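Functional macrophage inflammatory protein 1-alpha homolog (Human herpesvirus 8, PDB 1ZXT) acts as a viral chemokine that binds CCR-type chemokine receptors, and so probably lets the virus signal to cells of the host's immune system. Local coordinates at residues 17-22 / 56-61. Residues are numbered along the deposited sequence; the frame is centred on the assembly and turned at random.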
ATOM      1  N   GLN A  17       2.768  -2.309 -11.229  1.00 31.18           N
ATOM      2  CA  GLN A  17       2.860  -3.675 -11.698  1.00 33.99           C
ATOM      3  C   GLN A  17       4.195  -4.342 -11.453  1.00 32.87           C
ATOM      4  O   GLN A  17       4.249  -5.561 -11.359  1.00 33.07           O
ATOM      5  CB  GLN A  17       2.580  -3.728 -13.175  1.00 34.86           C
ATOM      6  CG  GLN A  17       1.170  -3.275 -13.505  1.00 41.91           C
ATOM      7  CD  GLN A  17       0.129  -4.195 -12.895  1.00 46.29           C
ATOM      8  OE1 GLN A  17       0.131  -5.419 -13.189  1.00 49.32           O
ATOM      9  NE2 GLN A  17      -0.779  -3.629 -12.074  1.00 47.79           N
ATOM     10  N   HIS A  18       5.281  -3.566 -11.373  1.00 33.78           N
ATOM     11  CA  HIS A  18       6.611  -4.112 -11.206  1.00 32.69           C
ATOM     12  C   HIS A  18       7.056  -3.852  -9.810  1.00 30.58           C
ATOM     13  O   HIS A  18       6.981  -2.719  -9.345  1.00 29.20           O
ATOM     14  CB  HIS A  18       7.594  -3.473 -12.181  1.00 33.66           C
ATOM     15  CG  HIS A  18       7.074  -3.394 -13.570  1.00 37.43           C
ATOM     16  ND1 HIS A  18       6.248  -2.370 -13.986  1.00 43.87           N
ATOM     17  CD2 HIS A  18       7.194  -4.246 -14.613  1.00 40.66           C
ATOM     18  CE1 HIS A  18       5.920  -2.576 -15.249  1.00 42.83           C
ATOM     19  NE2 HIS A  18       6.505  -3.695 -15.660  1.00 40.05           N
ATOM     20  N   PRO A  19       7.449  -4.914  -9.126  1.00 29.18           N
ATOM     21  CA  PRO A  19       7.972  -4.837  -7.773  1.00 28.62           C
ATOM     22  C   PRO A  19       9.043  -3.792  -7.570  1.00 28.47           C
ATOM     23  O   PRO A  19      10.004  -3.731  -8.362  1.00 27.93           O
ATOM     24  CB  PRO A  19       8.537  -6.228  -7.541  1.00 28.25           C
ATOM     25  CG  PRO A  19       7.822  -7.105  -8.457  1.00 28.73           C
ATOM     26  CD  PRO A  19       7.464  -6.302  -9.642  1.00 29.41           C
ATOM     27  N   PRO A  20       8.888  -2.969  -6.530  1.00 28.04           N
ATOM     28  CA  PRO A  20       9.953  -2.047  -6.109  1.00 27.22           C
ATOM     29  C   PRO A  20      11.113  -2.768  -5.445  1.00 26.47           C
ATOM     30  O   PRO A  20      10.921  -3.905  -4.962  1.00 26.72           O
ATOM     31  CB  PRO A  20       9.247  -1.093  -5.073  1.00 27.71           C
ATOM     32  CG  PRO A  20       8.078  -1.854  -4.592  1.00 28.58           C
ATOM     33  CD  PRO A  20       7.627  -2.757  -5.760  1.00 27.35           C
ATOM     34  N   PRO A  21      12.268  -2.098  -5.314  1.00 25.68           N
ATOM     35  CA  PRO A  21      13.342  -2.614  -4.528  1.00 27.06           C
ATOM     36  C   PRO A  21      13.006  -2.691  -3.028  1.00 28.91           C
ATOM     37  O   PRO A  21      12.701  -1.686  -2.391  1.00 30.07           O
ATOM     38  CB  PRO A  21      14.428  -1.555  -4.701  1.00 24.46           C
ATOM     39  CG  PRO A  21      13.909  -0.463  -5.510  1.00 28.01           C
ATOM     40  CD  PRO A  21      12.612  -0.798  -5.877  1.00 24.44           C
ATOM     41  N   VAL A  22      13.139  -3.871  -2.476  1.00 29.09           N
ATOM     42  CA  VAL A  22      12.831  -4.117  -1.098  1.00 29.60           C
ATOM     43  C   VAL A  22      13.644  -3.161  -0.204  1.00 28.39           C
ATOM     44  O   VAL A  22      13.150  -2.727   0.808  1.00 26.07           O
ATOM     45  CB  VAL A  22      13.197  -5.561  -0.683  1.00 32.70           C
ATOM     46  CG1 VAL A  22      12.611  -5.850   0.695  1.00 36.33           C
ATOM     47  CG2 VAL A  22      12.729  -6.622  -1.742  1.00 35.47           C
ATOM     48  N   LYS A  56      -2.196  -9.771  -5.697  1.00 28.30           N
ATOM     49  CA  LYS A  56      -0.993 -10.339  -6.278  1.00 28.72           C
ATOM     50  C   LYS A  56      -0.093 -10.982  -5.268  1.00 28.41           C
ATOM     51  O   LYS A  56       0.297 -10.380  -4.295  1.00 30.09           O
ATOM     52  CB  LYS A  56      -0.177  -9.251  -6.998  1.00 28.65           C
ATOM     53  CG  LYS A  56      -0.926  -8.487  -8.102  1.00 31.37           C
ATOM     54  CD  LYS A  56      -1.422  -9.374  -9.157  1.00 37.05           C
ATOM     55  CE  LYS A  56      -1.741  -8.581 -10.416  1.00 39.79           C
ATOM     56  NZ  LYS A  56      -2.218  -9.448 -11.551  1.00 43.44           N
ATOM     57  N   ASN A  57       0.321 -12.200  -5.560  1.00 30.46           N
ATOM     58  CA  ASN A  57       1.188 -12.906  -4.643  1.00 29.94           C
ATOM     59  C   ASN A  57       2.494 -12.163  -4.304  1.00 29.19           C
ATOM     60  O   ASN A  57       2.943 -12.146  -3.146  1.00 28.63           O
ATOM     61  CB  ASN A  57       1.481 -14.316  -5.167  1.00 31.47           C
ATOM     62  CG  ASN A  57       2.316 -15.097  -4.218  1.00 34.16           C
ATOM     63  OD1 ASN A  57       2.025 -15.158  -3.011  1.00 40.94           O
ATOM     64  ND2 ASN A  57       3.389 -15.677  -4.730  1.00 37.31           N
ATOM     65  N   TRP A  58       3.129 -11.557  -5.298  1.00 28.25           N
ATOM     66  CA  TRP A  58       4.363 -10.843  -4.982  1.00 28.14           C
ATOM     67  C   TRP A  58       4.144  -9.666  -3.979  1.00 27.63           C
ATOM     68  O   TRP A  58       4.975  -9.354  -3.149  1.00 26.46           O
ATOM     69  CB  TRP A  58       5.122 -10.409  -6.237  1.00 28.58           C
ATOM     70  CG  TRP A  58       4.516  -9.352  -7.049  1.00 29.28           C
ATOM     71  CD1 TRP A  58       3.778  -9.509  -8.197  1.00 30.18           C
ATOM     72  CD2 TRP A  58       4.554  -7.920  -6.797  1.00 28.76           C
ATOM     73  NE1 TRP A  58       3.380  -8.277  -8.679  1.00 31.33           N
ATOM     74  CE2 TRP A  58       3.847  -7.291  -7.850  1.00 25.46           C
ATOM     75  CE3 TRP A  58       5.130  -7.122  -5.817  1.00 25.67           C
ATOM     76  CZ2 TRP A  58       3.744  -5.911  -7.953  1.00 27.16           C
ATOM     77  CZ3 TRP A  58       5.012  -5.768  -5.901  1.00 26.07           C
ATOM     78  CH2 TRP A  58       4.298  -5.158  -6.966  1.00 25.95           C
ATOM     79  N   VAL A  59       3.013  -9.033  -4.049  1.00 27.64           N
ATOM     80  CA  VAL A  59       2.688  -7.952  -3.095  1.00 29.39           C
ATOM     81  C   VAL A  59       2.452  -8.501  -1.665  1.00 30.67           C
ATOM     82  O   VAL A  59       2.910  -7.914  -0.685  1.00 33.07           O
ATOM     83  CB  VAL A  59       1.421  -7.169  -3.514  1.00 27.84           C
ATOM     84  CG1 VAL A  59       1.037  -6.067  -2.511  1.00 26.70           C
ATOM     85  CG2 VAL A  59       1.560  -6.498  -4.864  1.00 30.85           C
ATOM     86  N   ARG A  60       1.738  -9.618  -1.559  1.00 30.51           N
ATOM     87  CA  ARG A  60       1.559 -10.247  -0.272  1.00 32.85           C
ATOM     88  C   ARG A  60       2.880 -10.646   0.327  1.00 32.72           C
ATOM     89  O   ARG A  60       3.046 -10.674   1.545  1.00 34.84           O
ATOM     90  CB  ARG A  60       0.686 -11.488  -0.402  1.00 33.32           C
ATOM     91  CG  ARG A  60      -0.747 -11.189  -0.667  1.00 37.19           C
ATOM     92  CD  ARG A  60      -1.597 -12.446  -0.666  1.00 42.35           C
ATOM     93  NE  ARG A  60      -2.450 -12.453  -1.848  1.00 50.18           N
ATOM     94  CZ  ARG A  60      -2.308 -13.261  -2.898  1.00 54.62           C
ATOM     95  NH1 ARG A  60      -1.369 -14.212  -2.953  1.00 53.88           N
ATOM     96  NH2 ARG A  60      -3.161 -13.143  -3.901  1.00 58.25           N
ATOM     97  N   GLN A  61       3.830 -11.049  -0.507  1.00 33.15           N
ATOM     98  CA  GLN A  61       5.104 -11.524   0.023  1.00 33.92           C
ATOM     99  C   GLN A  61       5.904 -10.379   0.555  1.00 34.00           C
ATOM    100  O   GLN A  61       6.556 -10.520   1.573  1.00 33.99           O
ATOM    101  CB  GLN A  61       5.889 -12.258  -1.040  1.00 34.61           C
ATOM    102  CG  GLN A  61       5.238 -13.542  -1.454  1.00 38.92           C
ATOM    103  CD  GLN A  61       6.080 -14.248  -2.531  1.00 45.68           C
ATOM    104  OE1 GLN A  61       7.189 -14.753  -2.244  1.00 50.71           O
ATOM    105  NE2 GLN A  61       5.564 -14.260  -3.781  1.00 46.40           N
TER
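P19 lies on the indole of W58, and this packing joins part of the N-loop of the chemokine fold, within residues 17-22, to the first turn of the C-terminal helix 57-64. In this fold the helix packs across a three-stranded Greek-key sheet, and the N-loop runs past the helix before entering strand 25-30.

The clearest interaction is a CH-pi contact. P19 CG sits 3.8 Å from the centroid of the six-membered ring of W58, only 13° off the ring normal, so this methylene stands almost directly above the middle of the benzo ring. P19 CB stands over the CZ3-CE3 side, and the backbone joins in, with P19 CA 3.6 Å from W58 CZ3. The CB of W58 points at the loop, and with chi1 at 69° CG sits between the backbone N and the carbonyl carbon, which brings the benzo ring under P19. V59 CG2 lies against the other face, away from the centre of the indole, which leaves the ring sandwiched between a proline and a valine methyl.

The remaining apolar contact is lighter. The P20 side chain runs at about a right angle to that of W58, with P20 CD 4.0 Å from W58 CZ3. P20 also touches L42 and I50, and V59 reaches V40 and A52, so neighbours of the indole on both segments also pack on strands 40-44 and 49-52.

Two backbone carbonyls of the loop pack on the indole without hydrogen-bonding to it. H18 places its carbonyl carbon near W58 CH2, and its carbonyl oxygen is hydrogen-bonded to the side chain of Q16. At the start of the loop segment, the backbone carbonyl of Q17 approaches the indole obliquely, its O 3.5 Å from W58 CZ2.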